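Local coordinates for amino Transferase (Eubacterium rectale, PDB 3ELE), which binds pyridoxal-5'-phosphate and, as a class I and II aminotransferase, probably moves amino groups between amino acids and keto acids, at residues Leu112-Arg117 and Arg281-Val286; Pro132-Tyr137 and Pro181-Gly186. All coordinates share one frame; numbering follows the deposited sequence.

Contact 1. Residues Leu112-Arg117 and Arg281-Val286; sequences LSICFR and RALGYV
Leu-283 meets the helix of Leu-112-Arg-117 with both of its methyl groups, just where helix 269-282 gives out. CD1 lies against the peptide joining Ser-113 and Ile-114, 3.8 Å from Ile-114 N, and also touches the CB of Ser-113. CD2 runs the other way, 3.8 Å from Arg-117 NH1. The apolar patch is continued by Ile-114, whose CG1 comes in at the edge of the Tyr-285 ring, near its plane, 3.7 Å from CE2. With CG1 anti to its own carbonyl carbon (chi1 -73°), the longer branch of Ile-114 is swung to the ring and its CD1 reaches CE2 and CD2 as well. One face of the same ring is covered off-centre by the CB of Leu-283, while its OH stands 4.0 Å from the CB of Ser-113.

The polar part belongs to Arg-117. A bend at chi2 (53°) carries its guanidinium to the end of the neighbouring helix, where the CB of Ala-282 sits over one face, 3.9 Å from NH2. A water accepts from NH1 at 2.9 Å and donates to the Ala-282 O at 2.6 Å, linking the two segments. Ser-113 OG turns back to Ala-109 O within its own helix.

Helix 269-282 ends in a Schellman motif, in which Gly-284 takes positive phi and two bonds run back into the last turn; Tyr-285 follows and meets Ile-114. The second subunit packs against this joint: Tyr-285 OH makes a weak hydrogen bond to Leu-283 O of that subunit, and Arg-281 a salt bridge with Glu-136 of the second subunit. The chemistry is that of a buried, mostly apolar joint at the dimer interface, with Arg-117 tied through water to a carbonyl of the last helical turn.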
ATOM      1  N   LEU A 112       2.242   6.458  -8.267  1.00 32.70           N
ATOM      2  CA  LEU A 112       1.802   6.291  -9.682  1.00 32.63           C
ATOM      3  C   LEU A 112       0.398   5.712  -9.760  1.00 34.10           C
ATOM      4  O   LEU A 112      -0.452   6.261 -10.476  1.00 34.58           O
ATOM      5  CB  LEU A 112       2.790   5.406 -10.450  1.00 32.38           C
ATOM      6  CG  LEU A 112       4.181   6.029 -10.659  1.00 31.45           C
ATOM      7  CD1 LEU A 112       5.192   4.980 -11.098  1.00 36.39           C
ATOM      8  CD2 LEU A 112       4.123   7.191 -11.648  1.00 32.54           C
ATOM      9  N   SER A 113       0.143   4.651  -8.974  1.00 34.12           N
ATOM     10  CA  SER A 113      -1.175   3.995  -8.927  1.00 33.81           C
ATOM     11  C   SER A 113      -2.274   5.001  -8.572  1.00 33.48           C
ATOM     12  O   SER A 113      -3.292   5.088  -9.288  1.00 33.58           O
ATOM     13  CB  SER A 113      -1.167   2.810  -7.949  1.00 33.75           C
ATOM     14  OG  SER A 113      -0.276   1.792  -8.390  1.00 33.72           O
ATOM     15  N   ILE A 114      -2.033   5.786  -7.516  1.00 33.79           N
ATOM     16  CA  ILE A 114      -2.945   6.869  -7.075  1.00 33.96           C
ATOM     17  C   ILE A 114      -3.229   7.865  -8.196  1.00 32.29           C
ATOM     18  O   ILE A 114      -4.379   8.239  -8.391  1.00 33.60           O
ATOM     19  CB  ILE A 114      -2.368   7.647  -5.837  1.00 34.51           C
ATOM     20  CG1 ILE A 114      -2.467   6.789  -4.584  1.00 36.93           C
ATOM     21  CG2 ILE A 114      -3.116   8.942  -5.586  1.00 35.72           C
ATOM     22  CD1 ILE A 114      -1.659   7.312  -3.442  1.00 34.98           C
ATOM     23  N   CYS A 115      -2.186   8.289  -8.923  1.00 31.95           N
ATOM     24  CA  CYS A 115      -2.348   9.248 -10.044  1.00 31.45           C
ATOM     25  C   CYS A 115      -3.217   8.714 -11.191  1.00 31.98           C
ATOM     26  O   CYS A 115      -4.118   9.411 -11.648  1.00 32.64           O
ATOM     27  CB  CYS A 115      -1.001   9.740 -10.584  1.00 30.77           C
ATOM     28  SG  CYS A 115      -0.109  10.819  -9.430  1.00 33.48           S
ATOM     29  N   PHE A 116      -2.960   7.488 -11.635  1.00 32.01           N
ATOM     30  CA  PHE A 116      -3.754   6.904 -12.728  1.00 32.58           C
ATOM     31  C   PHE A 116      -5.180   6.607 -12.264  1.00 32.38           C
ATOM     32  O   PHE A 116      -6.149   6.873 -13.004  1.00 30.01           O
ATOM     33  CB  PHE A 116      -3.108   5.657 -13.316  1.00 33.15           C
ATOM     34  CG  PHE A 116      -1.696   5.864 -13.808  1.00 31.86           C
ATOM     35  CD1 PHE A 116      -1.397   6.868 -14.730  1.00 34.45           C
ATOM     36  CD2 PHE A 116      -0.668   5.006 -13.392  1.00 30.64           C
ATOM     37  CE1 PHE A 116      -0.071   7.044 -15.204  1.00 30.61           C
ATOM     38  CE2 PHE A 116       0.639   5.162 -13.859  1.00 33.58           C
ATOM     39  CZ  PHE A 116       0.944   6.183 -14.764  1.00 31.84           C
ATOM     40  N   ARG A 117      -5.308   6.106 -11.030  1.00 32.99           N
ATOM     41  CA  ARG A 117      -6.619   5.837 -10.425  1.00 34.69           C
ATOM     42  C   ARG A 117      -7.454   7.123 -10.268  1.00 34.89           C
ATOM     43  O   ARG A 117      -8.637   7.141 -10.594  1.00 36.52           O
ATOM     44  CB  ARG A 117      -6.445   5.124  -9.083  1.00 34.83           C
ATOM     45  CG  ARG A 117      -7.712   4.600  -8.420  1.00 40.12           C
ATOM     46  CD  ARG A 117      -8.547   3.720  -9.346  1.00 43.68           C
ATOM     47  NE  ARG A 117      -9.644   3.049  -8.641  1.00 47.82           N
ATOM     48  CZ  ARG A 117      -9.597   1.847  -8.057  1.00 46.44           C
ATOM     49  NH1 ARG A 117      -8.510   1.096  -8.092  1.00 45.60           N
ATOM     50  NH2 ARG A 117     -10.683   1.371  -7.457  1.00 46.28           N
ATOM     51  N   ARG A 281      -7.392   5.836  -0.739  1.00 32.16           N
ATOM     52  CA  ARG A 281      -8.399   5.080   0.023  1.00 31.57           C
ATOM     53  C   ARG A 281      -8.908   3.830  -0.731  1.00 31.36           C
ATOM     54  O   ARG A 281      -8.934   2.721  -0.159  1.00 29.90           O
ATOM     55  CB  ARG A 281      -9.552   6.003   0.379  1.00 32.19           C
ATOM     56  CG  ARG A 281     -10.532   5.435   1.362  1.00 35.24           C
ATOM     57  CD  ARG A 281     -11.565   6.477   1.679  1.00 32.68           C
ATOM     58  NE  ARG A 281     -12.689   5.919   2.412  1.00 32.59           N
ATOM     59  CZ  ARG A 281     -13.769   6.595   2.798  1.00 32.83           C
ATOM     60  NH1 ARG A 281     -13.955   7.854   2.473  1.00 36.91           N
ATOM     61  NH2 ARG A 281     -14.716   5.963   3.471  1.00 32.43           N
ATOM     62  N   ALA A 282      -9.266   4.011  -2.014  1.00 30.53           N
ATOM     63  CA  ALA A 282      -9.767   2.915  -2.888  1.00 30.20           C
ATOM     64  C   ALA A 282      -8.773   1.763  -3.113  1.00 31.49           C
ATOM     65  O   ALA A 282      -9.181   0.615  -3.334  1.00 30.68           O
ATOM     66  CB  ALA A 282     -10.173   3.468  -4.236  1.00 29.48           C
ATOM     67  N   LEU A 283      -7.481   2.095  -3.077  1.00 31.48           N
ATOM     68  CA  LEU A 283      -6.383   1.131  -3.274  1.00 32.79           C
ATOM     69  C   LEU A 283      -6.006   0.390  -2.000  1.00 32.44           C
ATOM     70  O   LEU A 283      -5.083  -0.408  -2.028  1.00 34.68           O
ATOM     71  CB  LEU A 283      -5.159   1.850  -3.865  1.00 31.91           C
ATOM     72  CG  LEU A 283      -5.322   2.333  -5.319  1.00 34.85           C
ATOM     73  CD1 LEU A 283      -4.323   3.433  -5.640  1.00 34.87           C
ATOM     74  CD2 LEU A 283      -5.156   1.178  -6.296  1.00 29.15           C
ATOM     75  N   GLY A 284      -6.708   0.653  -0.899  1.00 32.30           N
ATOM     76  CA  GLY A 284      -6.476   0.010   0.384  1.00 33.40           C
ATOM     77  C   GLY A 284      -5.403   0.657   1.236  1.00 33.85           C
ATOM     78  O   GLY A 284      -4.930   0.017   2.166  1.00 33.34           O
ATOM     79  N   TYR A 285      -5.025   1.905   0.933  1.00 34.56           N
ATOM     80  CA  TYR A 285      -3.970   2.604   1.682  1.00 36.14           C
ATOM     81  C   TYR A 285      -4.627   3.347   2.830  1.00 34.94           C
ATOM     82  O   TYR A 285      -5.666   3.969   2.629  1.00 33.25           O
ATOM     83  CB  TYR A 285      -3.180   3.610   0.824  1.00 38.34           C
ATOM     84  CG  TYR A 285      -2.642   3.134  -0.505  1.00 40.62           C
ATOM     85  CD1 TYR A 285      -2.213   1.825  -0.699  1.00 46.47           C
ATOM     86  CD2 TYR A 285      -2.464   4.031  -1.564  1.00 43.60           C
ATOM     87  CE1 TYR A 285      -1.667   1.410  -1.942  1.00 43.52           C
ATOM     88  CE2 TYR A 285      -1.913   3.605  -2.803  1.00 47.42           C
ATOM     89  CZ  TYR A 285      -1.524   2.277  -2.963  1.00 44.07           C
ATOM     90  OH  TYR A 285      -0.973   1.769  -4.117  1.00 47.43           O
ATOM     91  N   VAL A 286      -4.043   3.254   4.028  1.00 33.49           N
ATOM     92  CA  VAL A 286      -4.576   3.954   5.217  1.00 32.81           C
ATOM     93  C   VAL A 286      -3.643   5.124   5.557  1.00 34.00           C
ATOM     94  O   VAL A 286      -4.111   6.241   5.808  1.00 33.26           O
ATOM     95  CB  VAL A 286      -4.806   2.997   6.376  1.00 31.86           C
ATOM     96  CG1 VAL A 286      -5.262   3.738   7.632  1.00 29.26           C
ATOM     97  CG2 VAL A 286      -5.819   1.949   5.962  1.00 28.59           C
TER
HETATM   98  O   HOH W   1      -8.677  -0.437  -5.687  1.00 30.22           O

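Contact 2. Residues Pro132-Tyr137 and Pro181-Gly186; sequences PYFPEY and PNNPSG. With PLP (pyridoxal-5'-phosphate), chain E.
The cofactor site of this fold type I aminotransferase is built partly from Pro-132-Tyr-137, a loop after strand 126-130 running into helix 136-143, and the loop Pro-181-Gly-186 after strand 173-178. Phe-134 lays one ring face over the pyridine of PLP, with PLP C3 4.0 Å above the centre of the phenyl ring; Glu-136 CB covers the opposite face. CG of Phe-134 is anti to the backbone N (chi1 -176°), which carries the ring out to the cofactor. Asn-183 comes to the same ring obliquely, amide and ring planes 42° apart and ND2 3.4 Å from Phe-134 CD1, and that nitrogen donates to PLP O3 at 2.8 Å. Its OD1 accepts from Arg-372. Without the ring, as with an alanine here, the pyridine would probably lose its aromatic cover on the Phe-134 side and the Asn-183 amide its aromatic neighbour.

Away from the cofactor the two segments meet through prolines: CB of Pro-132 packs 3.6 Å from CG of Pro-184, and CG of Pro-132 touches the CB of Ser-185. A water joins the backbones, accepting from Phe-134 N at 3.0 Å and lying 2.7 Å from Asn-183 O, to which it probably donates. Asn-182 forms an Asx motif: its OD1 takes Ser-185 N at 3.1 Å, and Ser-185 OG, from above the carbonyl plane, at 2.9 Å.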
ATOM      1  N   PRO A 132      12.653   4.749 -24.253  1.00 34.00           N
ATOM      2  CA  PRO A 132      12.462   3.497 -23.531  1.00 34.01           C
ATOM      3  C   PRO A 132      11.854   3.782 -22.166  1.00 34.64           C
ATOM      4  O   PRO A 132      12.171   4.818 -21.563  1.00 35.20           O
ATOM      5  CB  PRO A 132      13.869   2.949 -23.410  1.00 34.20           C
ATOM      6  CG  PRO A 132      14.725   4.173 -23.326  1.00 34.24           C
ATOM      7  CD  PRO A 132      14.070   5.170 -24.226  1.00 33.57           C
ATOM      8  N   TYR A 133      11.005   2.875 -21.680  1.00 34.96           N
ATOM      9  CA  TYR A 133      10.272   3.115 -20.429  1.00 35.49           C
ATOM     10  C   TYR A 133      10.177   1.915 -19.482  1.00 35.76           C
ATOM     11  O   TYR A 133      10.364   0.769 -19.885  1.00 36.21           O
ATOM     12  CB  TYR A 133       8.868   3.647 -20.773  1.00 34.51           C
ATOM     13  CG  TYR A 133       7.941   2.601 -21.352  1.00 35.54           C
ATOM     14  CD1 TYR A 133       8.012   2.233 -22.693  1.00 35.81           C
ATOM     15  CD2 TYR A 133       7.002   1.956 -20.537  1.00 37.74           C
ATOM     16  CE1 TYR A 133       7.191   1.225 -23.207  1.00 35.21           C
ATOM     17  CE2 TYR A 133       6.178   0.960 -21.026  1.00 37.52           C
ATOM     18  CZ  TYR A 133       6.257   0.602 -22.363  1.00 39.46           C
ATOM     19  OH  TYR A 133       5.406  -0.374 -22.800  1.00 37.05           O
ATOM     20  N   PHE A 134       9.888   2.230 -18.218  1.00 36.06           N
ATOM     21  CA  PHE A 134       9.663   1.272 -17.132  1.00 35.32           C
ATOM     22  C   PHE A 134       8.374   0.470 -17.439  1.00 36.38           C
ATOM     23  O   PHE A 134       7.270   1.030 -17.333  1.00 37.98           O
ATOM     24  CB  PHE A 134       9.539   2.072 -15.832  1.00 36.16           C
ATOM     25  CG  PHE A 134       9.402   1.253 -14.581  1.00 36.90           C
ATOM     26  CD1 PHE A 134      10.296   0.221 -14.292  1.00 40.28           C
ATOM     27  CD2 PHE A 134       8.454   1.611 -13.615  1.00 38.49           C
ATOM     28  CE1 PHE A 134      10.181  -0.501 -13.091  1.00 44.09           C
ATOM     29  CE2 PHE A 134       8.342   0.900 -12.412  1.00 42.82           C
ATOM     30  CZ  PHE A 134       9.199  -0.164 -12.158  1.00 39.31           C
ATOM     31  N   PRO A 135       8.495  -0.834 -17.803  1.00 36.19           N
ATOM     32  CA  PRO A 135       7.310  -1.596 -18.245  1.00 35.11           C
ATOM     33  C   PRO A 135       6.142  -1.707 -17.273  1.00 33.50           C
ATOM     34  O   PRO A 135       5.006  -1.867 -17.720  1.00 34.46           O
ATOM     35  CB  PRO A 135       7.874  -2.995 -18.563  1.00 36.09           C
ATOM     36  CG  PRO A 135       9.343  -2.784 -18.735  1.00 38.21           C
ATOM     37  CD  PRO A 135       9.703  -1.694 -17.811  1.00 35.47           C
ATOM     38  N   GLU A 136       6.413  -1.560 -15.971  1.00 33.60           N
ATOM     39  CA  GLU A 136       5.394  -1.618 -14.926  1.00 33.31           C
ATOM     40  C   GLU A 136       4.344  -0.492 -15.056  1.00 33.34           C
ATOM     41  O   GLU A 136       3.255  -0.611 -14.495  1.00 33.60           O
ATOM     42  CB  GLU A 136       6.049  -1.621 -13.531  1.00 34.94           C
ATOM     43  CG  GLU A 136       5.160  -2.152 -12.381  1.00 37.79           C
ATOM     44  CD  GLU A 136       4.963  -3.651 -12.407  1.00 34.27           C
ATOM     45  OE1 GLU A 136       5.349  -4.279 -13.398  1.00 39.67           O
ATOM     46  OE2 GLU A 136       4.433  -4.217 -11.423  1.00 33.97           O
ATOM     47  N   TYR A 137       4.652   0.587 -15.787  1.00 33.35           N
ATOM     48  CA  TYR A 137       3.646   1.634 -16.085  1.00 33.69           C
ATOM     49  C   TYR A 137       2.398   1.047 -16.719  1.00 34.06           C
ATOM     50  O   TYR A 137       1.315   1.484 -16.396  1.00 37.22           O
ATOM     51  CB  TYR A 137       4.176   2.744 -17.019  1.00 32.78           C
ATOM     52  CG  TYR A 137       5.319   3.590 -16.488  1.00 30.50           C
ATOM     53  CD1 TYR A 137       5.453   3.890 -15.118  1.00 34.04           C
ATOM     54  CD2 TYR A 137       6.211   4.195 -17.375  1.00 29.68           C
ATOM     55  CE1 TYR A 137       6.492   4.687 -14.661  1.00 34.43           C
ATOM     56  CE2 TYR A 137       7.230   4.997 -16.941  1.00 32.94           C
ATOM     57  CZ  TYR A 137       7.384   5.236 -15.584  1.00 34.79           C
ATOM     58  OH  TYR A 137       8.398   6.031 -15.190  1.00 33.15           O
ATOM     59  N   PRO A 181      15.701  11.691 -13.829  1.00 34.60           N
ATOM     60  CA  PRO A 181      16.517  10.710 -14.553  1.00 34.81           C
ATOM     61  C   PRO A 181      15.802   9.375 -14.839  1.00 35.40           C
ATOM     62  O   PRO A 181      15.007   8.894 -14.008  1.00 36.50           O
ATOM     63  CB  PRO A 181      17.731  10.553 -13.668  1.00 35.12           C
ATOM     64  CG  PRO A 181      17.794  11.831 -12.920  1.00 33.69           C
ATOM     65  CD  PRO A 181      16.396  12.104 -12.597  1.00 34.21           C
ATOM     66  N   ASN A 182      16.116   8.812 -16.010  1.00 34.44           N
ATOM     67  CA  ASN A 182      15.368   7.701 -16.621  1.00 33.51           C
ATOM     68  C   ASN A 182      15.832   6.255 -16.411  1.00 33.65           C
ATOM     69  O   ASN A 182      17.017   5.936 -16.525  1.00 32.96           O
ATOM     70  CB  ASN A 182      15.342   7.951 -18.141  1.00 33.98           C
ATOM     71  CG  ASN A 182      14.343   7.043 -18.917  1.00 33.64           C
ATOM     72  OD1 ASN A 182      14.750   6.114 -19.614  1.00 33.04           O
ATOM     73  ND2 ASN A 182      13.066   7.349 -18.827  1.00 33.00           N
ATOM     74  N   ASN A 183      14.854   5.392 -16.126  1.00 33.68           N
ATOM     75  CA  ASN A 183      15.021   3.933 -16.146  1.00 34.11           C
ATOM     76  C   ASN A 183      14.242   3.563 -17.435  1.00 34.04           C
ATOM     77  O   ASN A 183      13.013   3.758 -17.471  1.00 35.02           O
ATOM     78  CB  ASN A 183      14.389   3.271 -14.923  1.00 33.28           C
ATOM     79  CG  ASN A 183      14.404   1.747 -14.995  1.00 37.24           C
ATOM     80  OD1 ASN A 183      15.169   1.162 -15.768  1.00 38.78           O
ATOM     81  ND2 ASN A 183      13.579   1.098 -14.168  1.00 30.91           N
ATOM     82  N   PRO A 184      14.898   2.920 -18.419  1.00 34.22           N
ATOM     83  CA  PRO A 184      16.249   2.328 -18.476  1.00 34.68           C
ATOM     84  C   PRO A 184      17.444   3.075 -19.100  1.00 34.49           C
ATOM     85  O   PRO A 184      18.579   2.579 -18.971  1.00 34.17           O
ATOM     86  CB  PRO A 184      15.970   1.104 -19.331  1.00 33.97           C
ATOM     87  CG  PRO A 184      15.133   1.615 -20.352  1.00 34.85           C
ATOM     88  CD  PRO A 184      14.241   2.691 -19.710  1.00 35.25           C
ATOM     89  N   SER A 185      17.213   4.216 -19.747  1.00 33.29           N
ATOM     90  CA  SER A 185      18.274   4.877 -20.509  1.00 34.19           C
ATOM     91  C   SER A 185      19.313   5.664 -19.739  1.00 33.60           C
ATOM     92  O   SER A 185      20.402   5.902 -20.259  1.00 34.12           O
ATOM     93  CB  SER A 185      17.681   5.814 -21.556  1.00 34.48           C
ATOM     94  OG  SER A 185      17.148   6.969 -20.942  1.00 38.66           O
ATOM     95  N   GLY A 186      18.965   6.105 -18.533  1.00 34.02           N
ATOM     96  CA  GLY A 186      19.808   7.010 -17.761  1.00 33.59           C
ATOM     97  C   GLY A 186      19.843   8.444 -18.308  1.00 33.95           C
ATOM     98  O   GLY A 186      20.669   9.249 -17.881  1.00 32.77           O
TER
HETATM   99  N1  PLP E 500       9.793   4.349 -11.249  1.00 37.68           N
HETATM  100  C2  PLP E 500      10.957   3.888 -11.870  1.00 36.80           C
HETATM  101  C2A PLP E 500      11.360   4.468 -13.187  1.00 37.04           C
HETATM  102  C3  PLP E 500      11.756   2.909 -11.245  1.00 38.88           C
HETATM  103  O3  PLP E 500      12.912   2.463 -11.840  1.00 31.83           O
HETATM  104  C4  PLP E 500      11.365   2.354 -10.004  1.00 45.59           C
HETATM  105  C4A PLP E 500      12.008   1.030  -9.632  1.00 49.92           C
HETATM  106  O4A PLP E 500      11.523  -0.026 -10.041  1.00 55.32           O
HETATM  107  C5  PLP E 500      10.172   2.844  -9.389  1.00 44.80           C
HETATM  108  C6  PLP E 500       9.391   3.841 -10.025  1.00 35.02           C
HETATM  109  C5A PLP E 500       9.641   2.302  -8.079  1.00 40.76           C
HETATM  110  O4P PLP E 500      10.095   2.997  -6.960  1.00 41.95           O
HETATM  111  P   PLP E 500       9.474   2.586  -5.530  1.00 42.04           P
HETATM  112  O1P PLP E 500       9.368   3.801  -4.655  1.00 36.27           O
HETATM  113  O2P PLP E 500      10.418   1.645  -4.839  1.00 39.54           O
HETATM  114  O3P PLP E 500       8.132   1.942  -5.663  1.00 30.73           O
HETATM  115  O   HOH W   2      10.036   6.830 -19.858  1.00 21.32           O
HETATM  116  O   HOH W   3      10.578   5.030 -17.576  1.00 24.65           O

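How the contacts relate
The centres of contacts 1 and 2 lie about 21 Å apart, yet the two touch, CD1 of Leu-112 packing 3.8 Å from CE1 of Tyr-137. Along the chain the order is 112-117, 132-137, 181-186, 281-286, so both segments of contact 2 fall between those of contact 1. Helix 108-119 comes before strand 126-130 of the seven-stranded mixed sheet, and the segments of contact 2 follow that strand and its neighbour 173-178. Contact 2 lines the cofactor pocket near the centre of the subunit; contact 1 lies further out, against the second subunit. Across the dimer, contact 2 of one subunit lies next to contact 1 of the other, so the cofactor site and the subunit interface adjoin.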